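Local coordinates for Non-catalytic protein 1 (Piromyces equi, PDB 1WCU), which is a non-catalytic family 29 carbohydrate-binding module that probably binds plant cell-wall polysaccharides, at residues Y65-T70 / M131-Y136; T70-L75 / V119-A124. One frame throughout, in Å; residues are numbered along the deposited sequence.

Contact 1: residues Y65-T70 / M131-Y136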
# COMPACT_ATOMS: atom_id res chain seq x y z
N TYR A 65 -3.89 6.05 -0.75
CA TYR A 65 -2.98 7.12 -0.34
C TYR A 65 -1.91 6.52 0.55
O TYR A 65 -2.20 5.66 1.40
CB TYR A 65 -3.75 8.20 0.44
CG TYR A 65 -2.88 9.25 1.08
CD1 TYR A 65 -2.31 9.04 2.31
CD2 TYR A 65 -2.64 10.46 0.44
CE1 TYR A 65 -1.50 10.01 2.91
CE2 TYR A 65 -1.83 11.44 1.03
CZ TYR A 65 -1.28 11.20 2.26
OH TYR A 65 -0.46 12.16 2.86
N LEU A 66 -0.67 6.97 0.38
CA LEU A 66 0.38 6.73 1.38
C LEU A 66 1.52 7.72 1.19
O LEU A 66 1.60 8.40 0.14
CB LEU A 66 0.91 5.29 1.32
CG LEU A 66 1.90 4.93 0.21
CD1 LEU A 66 2.52 3.56 0.49
CD2 LEU A 66 1.24 4.94 -1.13
N GLN A 67 2.37 7.79 2.20
CA GLN A 67 3.63 8.53 2.11
C GLN A 67 4.80 7.54 2.09
O GLN A 67 4.80 6.55 2.83
CB GLN A 67 3.78 9.50 3.28
CG GLN A 67 2.67 10.54 3.33
CD GLN A 67 2.82 11.57 4.44
OE1 GLN A 67 1.88 12.34 4.70
NE2 GLN A 67 3.96 11.57 5.11
N VAL A 68 5.78 7.84 1.24
CA VAL A 68 6.97 6.98 1.09
C VAL A 68 8.23 7.83 1.17
O VAL A 68 8.27 8.94 0.63
CB VAL A 68 6.97 6.25 -0.26
CG1 VAL A 68 8.14 5.27 -0.33
CG2 VAL A 68 5.65 5.53 -0.47
N LYS A 69 9.26 7.29 1.84
CA LYS A 69 10.62 7.84 1.87
C LYS A 69 11.53 6.68 1.55
O LYS A 69 11.47 5.65 2.21
CB LYS A 69 10.94 8.41 3.26
CG LYS A 69 12.39 8.86 3.41
CD LYS A 69 12.66 9.44 4.79
CE LYS A 69 12.71 8.41 5.85
NZ LYS A 69 13.08 9.04 7.17
N THR A 70 12.39 6.83 0.54
CA THR A 70 13.26 5.73 0.13
C THR A 70 14.30 6.17 -0.88
O THR A 70 14.10 7.14 -1.61
CB THR A 70 12.42 4.56 -0.50
OG1 THR A 70 13.26 3.42 -0.73
CG2 THR A 70 11.76 4.97 -1.80
N MET A 131 7.40 3.83 4.99
CA MET A 131 6.03 4.24 4.67
C MET A 131 5.30 4.75 5.90
O MET A 131 5.51 4.26 7.01
CB MET A 131 5.25 3.06 4.06
CG MET A 131 5.77 2.69 2.69
SD MET A 131 5.19 1.10 2.11
CE MET A 131 6.44 0.05 2.80
N ARG A 132 4.41 5.72 5.68
CA ARG A 132 3.51 6.21 6.72
C ARG A 132 2.14 6.49 6.12
O ARG A 132 2.02 6.73 4.92
CB ARG A 132 4.04 7.50 7.36
CG ARG A 132 5.27 7.31 8.22
CD ARG A 132 5.83 8.65 8.70
NE ARG A 132 7.01 8.45 9.54
CZ ARG A 132 7.87 9.41 9.89
NH1 ARG A 132 7.68 10.65 9.49
NH2 ARG A 132 8.94 9.10 10.60
N TYR A 133 1.12 6.51 6.97
CA TYR A 133 -0.22 6.97 6.59
C TYR A 133 -0.76 6.25 5.35
O TYR A 133 -1.16 6.87 4.38
CB TYR A 133 -0.27 8.51 6.42
CG TYR A 133 0.43 9.29 7.50
CD1 TYR A 133 -0.01 9.28 8.81
CD2 TYR A 133 1.56 10.02 7.20
CE1 TYR A 133 0.69 10.03 9.82
CE2 TYR A 133 2.25 10.74 8.15
CZ TYR A 133 1.82 10.74 9.44
OH TYR A 133 2.56 11.49 10.35
N ILE A 134 -0.79 4.93 5.43
CA ILE A 134 -1.37 4.09 4.39
C ILE A 134 -2.87 4.07 4.62
O ILE A 134 -3.35 3.53 5.63
CB ILE A 134 -0.80 2.66 4.41
CG1 ILE A 134 0.73 2.69 4.25
CG2 ILE A 134 -1.45 1.85 3.29
CD1 ILE A 134 1.39 1.33 4.45
N ILE A 135 -3.62 4.67 3.70
CA ILE A 135 -5.06 4.89 3.88
C ILE A 135 -5.78 4.59 2.58
O ILE A 135 -5.41 5.10 1.53
CB ILE A 135 -5.38 6.37 4.28
CG1 ILE A 135 -4.67 6.75 5.59
CG2 ILE A 135 -6.89 6.59 4.39
CD1 ILE A 135 -4.63 8.23 5.86
N TYR A 136 -6.82 3.78 2.64
CA TYR A 136 -7.71 3.54 1.50
C TYR A 136 -9.02 4.32 1.67
O TYR A 136 -9.58 4.35 2.75
CB TYR A 136 -8.05 2.04 1.40
CG TYR A 136 -9.18 1.79 0.42
CD1 TYR A 136 -8.95 1.82 -0.96
CD2 TYR A 136 -10.48 1.58 0.85
CE1 TYR A 136 -9.97 1.65 -1.87
CE2 TYR A 136 -11.52 1.39 -0.07
CZ TYR A 136 -11.27 1.43 -1.41
OH TYR A 136 -12.30 1.25 -2.32
O HOH W 1 5.46 12.02 7.74
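Tyr65 and Ile135, then Gln67 and Arg132, form antiparallel hydrogen-bonded pairs between two strands whose N-to-C directions lie 162° apart, in one sheet of a beta-sandwich. One residue, Leu66, lies between the pairs on 65-70 but two, Tyr133 and Ile134, on 131-136; this beta bulge includes Tyr133, whose backbone has positive phi and psi. Tyr133 O turns toward Leu66 CA, making a CA-H...O contact of 3.4 Å, and also meets the edge of the Tyr65 ring, 3.2 Å from CD1. Gln67 CG stands anti to the carbonyl carbon (chi1 -60°), and the extended chain beyond it carries the amide to the Tyr133 ring edge, with CD 3.4 Å from CD2 and the two planes 64° apart. Gln67 OE1 lies 3.0 Å from Tyr65 OH, which also has Glu103 as a hydrogen-bond partner. With an alanine in place of this glutamine, the Tyr133 ring edge would probably lose its amide neighbour and the water shared with Arg132 its weak second donor. On the face opposite Gln67 and Tyr65, Leu66 CD1 packs 4.0 Å from Met131 SD. The Arg132 guanidinium, held at NE and NH2 by the carbonyls of Asn34 and Asp33, uses NH1 to reach that in-plane water at 3.1 Å, and Gln67 NE2 donates weakly to it.

Contact 2: residues T70-L75 / V119-A124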
# COMPACT_ATOMS: atom_id res chain seq x y z
N THR A 70 12.39 6.83 0.54
CA THR A 70 13.26 5.73 0.13
C THR A 70 14.30 6.17 -0.88
O THR A 70 14.10 7.14 -1.61
CB THR A 70 12.42 4.56 -0.50
OG1 THR A 70 13.26 3.42 -0.73
CG2 THR A 70 11.76 4.97 -1.80
N GLU A 71 15.40 5.41 -0.95
CA GLU A 71 16.41 5.57 -1.99
C GLU A 71 16.21 4.65 -3.20
O GLU A 71 16.95 4.74 -4.19
CB GLU A 71 17.81 5.36 -1.40
CG GLU A 71 18.25 6.42 -0.41
CD GLU A 71 19.68 6.20 0.02
OE1 GLU A 71 20.59 6.55 -0.76
OE2 GLU A 71 19.88 5.64 1.11
N THR A 72 15.22 3.76 -3.15
CA THR A 72 14.89 2.93 -4.30
C THR A 72 13.57 3.44 -4.93
O THR A 72 13.22 4.61 -4.81
CB THR A 72 14.91 1.42 -3.93
OG1 THR A 72 14.82 0.63 -5.13
CG2 THR A 72 13.80 1.02 -2.95
N GLU A 73 12.88 2.57 -5.65
CA GLU A 73 11.67 2.93 -6.38
C GLU A 73 10.88 1.66 -6.61
O GLU A 73 11.39 0.55 -6.39
CB GLU A 73 12.01 3.59 -7.71
CG GLU A 73 12.85 2.74 -8.66
CD GLU A 73 13.27 3.49 -9.91
OE1 GLU A 73 13.73 4.64 -9.79
OE2 GLU A 73 13.13 2.92 -11.02
N GLY A 74 9.65 1.79 -7.10
CA GLY A 74 8.87 0.60 -7.34
C GLY A 74 7.42 0.82 -7.67
O GLY A 74 7.05 1.87 -8.16
N LEU A 75 6.61 -0.21 -7.42
CA LEU A 75 5.23 -0.27 -7.85
C LEU A 75 4.27 -0.45 -6.69
O LEU A 75 4.61 -1.05 -5.67
CB LEU A 75 5.04 -1.44 -8.82
CG LEU A 75 5.78 -1.29 -10.16
CD1 LEU A 75 5.68 -2.51 -11.03
CD2 LEU A 75 5.27 -0.11 -10.94
N VAL A 119 2.97 -3.17 -2.12
CA VAL A 119 4.07 -2.23 -2.39
C VAL A 119 5.27 -3.12 -2.68
O VAL A 119 5.54 -4.03 -1.91
CB VAL A 119 4.37 -1.28 -1.21
CG1 VAL A 119 5.48 -0.28 -1.57
CG2 VAL A 119 3.11 -0.51 -0.83
N GLN A 120 5.97 -2.86 -3.79
CA GLN A 120 6.98 -3.78 -4.30
C GLN A 120 8.22 -3.04 -4.80
O GLN A 120 8.10 -1.98 -5.43
CB GLN A 120 6.34 -4.64 -5.41
CG GLN A 120 7.06 -5.88 -5.77
CD GLN A 120 6.18 -6.95 -6.44
OE1 GLN A 120 5.03 -6.71 -6.89
NE2 GLN A 120 6.71 -8.14 -6.51
N ASP A 121 9.39 -3.58 -4.50
CA ASP A 121 10.69 -3.00 -4.90
C ASP A 121 11.10 -3.41 -6.30
O ASP A 121 11.62 -4.49 -6.50
CB ASP A 121 11.78 -3.44 -3.90
CG ASP A 121 13.11 -2.79 -4.15
OD1 ASP A 121 13.19 -1.82 -4.94
OD2 ASP A 121 14.07 -3.18 -3.45
N GLY A 122 10.92 -2.51 -7.26
CA GLY A 122 11.13 -2.85 -8.67
C GLY A 122 12.55 -3.25 -9.02
O GLY A 122 12.76 -4.27 -9.68
N PRO A 123 13.53 -2.43 -8.61
CA PRO A 123 14.92 -2.79 -8.84
C PRO A 123 15.51 -3.96 -8.06
O PRO A 123 16.69 -4.26 -8.27
CB PRO A 123 15.69 -1.52 -8.46
CG PRO A 123 14.70 -0.44 -8.52
CD PRO A 123 13.41 -1.06 -8.08
N ALA A 124 14.75 -4.63 -7.19
CA ALA A 124 15.29 -5.72 -6.36
C ALA A 124 16.58 -5.28 -5.68
O ALA A 124 17.63 -5.91 -5.82
CB ALA A 124 15.50 -6.96 -7.22
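Leu75 and Gln120 form an antiparallel hydrogen-bonded pair, with Leu75 N 3.1 Å from Gln120 O and Gln120 N 2.9 Å from Leu75 O. It lies in the five-stranded sheet of the beta-sandwich, where strands 74-79 and 116-121 are neighbours. Residues 70-73 and the chain from Gly122 onward are loop or turn, and the end-to-end directions of the touching parts differ by 126°. Asp121 to Ala124 is a type I beta turn, and the Thr70 hydroxyl accepts from Thr72 N in an ST turn. Just after the ST turn, Glu73 O accepts from Gly122 N, inside the type I turn, in the carbonyl plane, on a lone pair, at 3.2 Å. Gly74 CA comes 3.3 Å from Gln120 O; a beta carbon at that glycine would run into the carbonyl oxygen, which is geometric evidence for how closely the backbones approach. Pro123 lies over the Thr72-Glu73 region: its CG is 3.7 Å from Glu73 CG, the two side chains crossing at about a right angle. Farther along, Gln120 sends NE2 to Tyr45 O. Asp121 OD2 is bonded to Ser125 OG, while OD1 faces Thr72. The chi1 of Thr72, -170°, swings OG1 away from the backbone N, and this hydroxyl donates to Asp121 OD1 at 2.9 Å, on the syn side and 18° out of the carboxylate plane.

How the contacts relate
Contacts 1 and 2 belong to different sheets of the sandwich, and their centres are 14 Å apart. Thr70, common to both, ends strand 62-70; after three intervening residues the chain enters strand 74-79. The return partners follow one another likewise: strand 116-121 leads to strand 129-137, so both connections pass from one sheet to the other. Contact 1 is the more central, about 7 Å from the centre of the chain against about 12 Å for contact 2. Between the sheets Met131 SD packs against Val119 CG1 at 3.9 Å, and Ile129 touches Val68, Thr70, Thr72 and Asp121, bridging the two. Contact 1 is a buried pairing inside one sheet, contact 2 a partly buried strand end and turn.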